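Local coordinates for flavohemoglobin (Malassezia yamatoensis, PDB 6O0A), which probably detoxifies nitric oxide using bound heme and FAD, and is required for resistance to nitric oxide, at residues A[129-132]-A[133-137]; A[121-124]-A[125-129]. One frame throughout, in Å; residues are numbered along the deposited sequence.

Interaction 1. Residues A[129-132]-A[133-137]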
loop_
_atom_site.group_PDB
_atom_site.type_symbol
_atom_site.label_atom_id
_atom_site.label_comp_id
_atom_site.label_asym_id
_atom_site.label_seq_id
_atom_site.Cartn_x
_atom_site.Cartn_y
_atom_site.Cartn_z
ATOM N N LYS A 129 -24.323 -14.749 -12.825
ATOM C CA LYS A 129 -25.175 -15.327 -11.786
ATOM C C LYS A 129 -26.020 -14.258 -11.109
ATOM O O LYS A 129 -27.201 -14.479 -10.803
ATOM C CB LYS A 129 -24.317 -16.040 -10.744
ATOM C CG LYS A 129 -23.610 -17.298 -11.222
ATOM C CD LYS A 129 -22.846 -17.910 -10.056
ATOM C CE LYS A 129 -21.955 -19.047 -10.500
ATOM N NZ LYS A 129 -21.264 -19.663 -9.332
ATOM N N ASP A 130 -25.430 -13.085 -10.867
ATOM C CA ASP A 130 -26.158 -12.024 -10.181
ATOM C C ASP A 130 -27.232 -11.412 -11.072
ATOM O O ASP A 130 -28.390 -11.273 -10.662
ATOM C CB ASP A 130 -25.190 -10.940 -9.715
ATOM C CG ASP A 130 -25.854 -9.930 -8.793
ATOM O OD1 ASP A 130 -25.900 -10.187 -7.576
ATOM O OD2 ASP A 130 -26.340 -8.889 -9.281
ATOM N N LEU A 131 -26.865 -11.021 -12.295
ATOM C CA LEU A 131 -27.794 -10.323 -13.168
ATOM C C LEU A 131 -28.768 -11.254 -13.882
ATOM O O LEU A 131 -29.839 -10.800 -14.303
ATOM C CB LEU A 131 -27.015 -9.500 -14.194
ATOM C CG LEU A 131 -26.560 -8.093 -13.782
ATOM C CD1 LEU A 131 -25.850 -8.055 -12.443
ATOM C CD2 LEU A 131 -25.667 -7.503 -14.874
ATOM N N GLY A 132 -28.421 -12.529 -14.048
ATOM C CA GLY A 132 -29.345 -13.442 -14.704
ATOM C C GLY A 132 -29.603 -13.026 -16.137
ATOM O O GLY A 132 -28.685 -12.651 -16.878
ATOM N N ASP A 133 -30.880 -13.047 -16.533
ATOM C CA ASP A 133 -31.208 -12.683 -17.908
ATOM C C ASP A 133 -30.931 -11.216 -18.212
ATOM O O ASP A 133 -30.917 -10.841 -19.390
ATOM C CB ASP A 133 -32.670 -13.043 -18.232
ATOM C CG ASP A 133 -33.681 -12.339 -17.334
ATOM O OD1 ASP A 133 -33.299 -11.438 -16.557
ATOM O OD2 ASP A 133 -34.880 -12.696 -17.413
ATOM N N ALA A 134 -30.682 -10.390 -17.192
ATOM C CA ALA A 134 -30.259 -9.013 -17.399
ATOM C C ALA A 134 -28.819 -8.903 -17.887
ATOM O O ALA A 134 -28.421 -7.824 -18.337
ATOM C CB ALA A 134 -30.431 -8.208 -16.108
ATOM N N ALA A 135 -28.038 -9.980 -17.822
ATOM C CA ALA A 135 -26.658 -9.966 -18.314
ATOM C C ALA A 135 -26.649 -10.275 -19.809
ATOM O O ALA A 135 -26.147 -11.298 -20.273
ATOM C CB ALA A 135 -25.801 -10.958 -17.538
ATOM N N THR A 136 -27.211 -9.347 -20.568
ATOM C CA THR A 136 -27.356 -9.556 -21.995
ATOM C C THR A 136 -26.020 -9.347 -22.707
ATOM O O THR A 136 -25.067 -8.817 -22.126
ATOM C CB THR A 136 -28.440 -8.630 -22.547
ATOM O OG1 THR A 136 -28.301 -7.328 -21.981
ATOM C CG2 THR A 136 -29.825 -9.179 -22.210
ATOM N N PRO A 137 -25.907 -9.812 -23.960
ATOM C CA PRO A 137 -24.625 -9.681 -24.676
ATOM C C PRO A 137 -24.079 -8.266 -24.724
ATOM O O PRO A 137 -22.870 -8.072 -24.536
ATOM C CB PRO A 137 -24.971 -10.202 -26.073
ATOM C CG PRO A 137 -25.994 -11.254 -25.802
ATOM C CD PRO A 137 -26.837 -10.706 -24.678
#
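The flat groups that matter here are the peptide carbonyls of L131 and G132: each accepts the amide of the residue three further along, with the donor 48° above the carbonyl plane, not on a lone pair. A134 N bonds to L131 O at 3.0 Å, and A135 N bonds to G132 O at 2.9 Å by a straighter N-H (164°). G132, with positive phi, leaves the helical path after L131, and the two bonds wind the chain through a 3-10 turn at D133 and A134. Beside them A134 CB comes within 3.2 Å of L131 O, and L131 CB meets A135 CB at 3.8 Å. The CA-CB bond of D133 points away from the helix end. A135 then centres an inverse gamma turn, with a weak bond from T136 N to A134 O, before helix 137-163 starts. On the helical side, the salt bridges K129 to D49 and D130 to R38 reach helix 25-53. This is the corner between the globin G and H helices; its cohesion appears to come mainly from backbone hydrogen bonds, with methyl and methylene contacts filling in around two carbonyl oxygens that each accept one amide.

Interaction 2. Residues A[121-124]-A[125-129]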
loop_
_atom_site.group_PDB
_atom_site.type_symbol
_atom_site.label_atom_id
_atom_site.label_comp_id
_atom_site.label_asym_id
_atom_site.label_seq_id
_atom_site.Cartn_x
_atom_site.Cartn_y
_atom_site.Cartn_z
ATOM N N LYS A 121 -12.729 -14.930 -15.862
ATOM C CA LYS A 121 -13.673 -16.042 -15.898
ATOM C C LYS A 121 -14.603 -16.023 -14.691
ATOM O O LYS A 121 -15.831 -16.058 -14.835
ATOM C CB LYS A 121 -12.900 -17.359 -15.956
ATOM C CG LYS A 121 -13.802 -18.557 -15.871
ATOM C CD LYS A 121 -13.032 -19.851 -15.949
ATOM C CE LYS A 121 -14.010 -21.024 -15.937
ATOM N NZ LYS A 121 -13.322 -22.324 -16.163
ATOM N N TYR A 122 -14.039 -15.966 -13.485
ATOM C CA TYR A 122 -14.882 -16.067 -12.296
ATOM C C TYR A 122 -15.606 -14.768 -11.995
ATOM O O TYR A 122 -16.741 -14.806 -11.509
ATOM C CB TYR A 122 -14.046 -16.547 -11.104
ATOM C CG TYR A 122 -13.581 -17.948 -11.405
ATOM C CD1 TYR A 122 -14.493 -18.992 -11.428
ATOM C CD2 TYR A 122 -12.276 -18.202 -11.794
ATOM C CE1 TYR A 122 -14.103 -20.269 -11.766
ATOM C CE2 TYR A 122 -11.879 -19.476 -12.137
ATOM C CZ TYR A 122 -12.799 -20.500 -12.117
ATOM O OH TYR A 122 -12.424 -21.775 -12.470
ATOM N N LEU A 123 -15.002 -13.619 -12.298
ATOM C CA LEU A 123 -15.711 -12.364 -12.084
ATOM C C LEU A 123 -16.933 -12.282 -12.986
ATOM O O LEU A 123 -18.036 -11.956 -12.533
ATOM C CB LEU A 123 -14.781 -11.168 -12.321
ATOM C CG LEU A 123 -15.457 -9.812 -12.163
ATOM C CD1 LEU A 123 -16.034 -9.691 -10.755
ATOM C CD2 LEU A 123 -14.437 -8.705 -12.399
ATOM N N PHE A 124 -16.764 -12.579 -14.272
ATOM C CA PHE A 124 -17.890 -12.426 -15.174
ATOM C C PHE A 124 -18.894 -13.556 -15.024
ATOM O O PHE A 124 -20.081 -13.340 -15.288
ATOM C CB PHE A 124 -17.371 -12.258 -16.605
ATOM C CG PHE A 124 -17.010 -10.825 -16.913
ATOM C CD1 PHE A 124 -15.903 -10.237 -16.312
ATOM C CD2 PHE A 124 -17.814 -10.047 -17.738
ATOM C CE1 PHE A 124 -15.580 -8.900 -16.553
ATOM C CE2 PHE A 124 -17.496 -8.707 -17.985
ATOM C CZ PHE A 124 -16.379 -8.140 -17.396
ATOM N N GLY A 125 -18.461 -14.721 -14.542
ATOM C CA GLY A 125 -19.425 -15.734 -14.136
ATOM C C GLY A 125 -20.303 -15.259 -12.990
ATOM O O GLY A 125 -21.506 -15.543 -12.949
ATOM N N ALA A 126 -19.713 -14.541 -12.035
ATOM C CA ALA A 126 -20.493 -14.028 -10.908
ATOM C C ALA A 126 -21.424 -12.906 -11.348
ATOM O O ALA A 126 -22.540 -12.779 -10.832
ATOM C CB ALA A 126 -19.563 -13.546 -9.790
ATOM N N ILE A 127 -20.972 -12.069 -12.284
ATOM C CA ILE A 127 -21.861 -11.073 -12.880
ATOM C C ILE A 127 -23.060 -11.755 -13.529
ATOM O O ILE A 127 -24.209 -11.334 -13.344
ATOM C CB ILE A 127 -21.086 -10.207 -13.888
ATOM C CG1 ILE A 127 -20.088 -9.304 -13.156
ATOM C CG2 ILE A 127 -22.054 -9.376 -14.737
ATOM C CD1 ILE A 127 -19.069 -8.676 -14.083
ATOM N N ALA A 128 -22.812 -12.839 -14.273
ATOM C CA ALA A 128 -23.893 -13.577 -14.921
ATOM C C ALA A 128 -24.855 -14.171 -13.903
ATOM O O ALA A 128 -26.078 -14.121 -14.088
ATOM C CB ALA A 128 -23.306 -14.681 -15.809
ATOM N N LYS A 129 -24.323 -14.749 -12.825
ATOM C CA LYS A 129 -25.175 -15.327 -11.786
ATOM C C LYS A 129 -26.020 -14.258 -11.109
ATOM O O LYS A 129 -27.201 -14.479 -10.803
ATOM C CB LYS A 129 -24.317 -16.040 -10.744
ATOM C CG LYS A 129 -23.610 -17.298 -11.222
ATOM C CD LYS A 129 -22.846 -17.910 -10.056
ATOM C CE LYS A 129 -21.955 -19.047 -10.500
ATOM N NZ LYS A 129 -21.264 -19.663 -9.332
#
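From K121, Y122, L123 and F124, four successive carbonyls accept the amides of G125, A126, I127 and A128, the regular i+4 ladder of an alpha helix, here the G helix of the globin fold. The bond from I127 N to L123 O is 2.9 Å long and lies in the carbonyl plane, whereas the other three donors are tilted out of theirs by roughly 30°. One turn apart, F124 and I127 lie side by side and point the same way. The methyl I127 CD1 sits over one face of the F124 ring, 4.0 Å from its centroid and only 5° off the normal, a CH-pi contact. I127 CG1 is anti to the carbonyl carbon and beside the backbone N (chi1 -69°), which turns it back toward the preceding turn, and the extended chi2 carries CD1 over the ring. The same methyl also meets L123 CG at 4.2 Å, so it bridges two residues of that turn. F124 stacks on the ring of Y120 and packs on W143, T144 and Y147 of helix 137-163. L123 is buried, its side chain about 7 Å from the heme, which puts this part of the helix near the heme. The side of the helix that meets helix 25-53 is carried by Y122, against F46, M50 and A53, and by the small side chain of A126, against I42. K121 CG lies 4.2 Å above the centre of the Y122 ring. A126 CB lies 3.5 Å from both Y122 O and L123 O, while I127 CG1 closes to 3.4 Å from L123 O, the oxygen that its own amide also binds.

Along the chain from the N terminus, interaction 2 comes first, in the middle of helix 115-131, and interaction 1 follows at its C-terminal end. They share K129, are consecutive, and neither nest nor cross. Both are local: residues 121-129 close successive helical turns, and residues 129-137 close the short turn that leads into helix 137-163. Their centres are 9 Å apart, and they touch where A135 CB packs 4.2 Å from A128 CA, so A135 of the turn lies against A128 in the helix. Together they join helix 115-131 to helix 25-53 and helix 137-163, the part nearer the heme through interaction 2 and the outer corner through interaction 1.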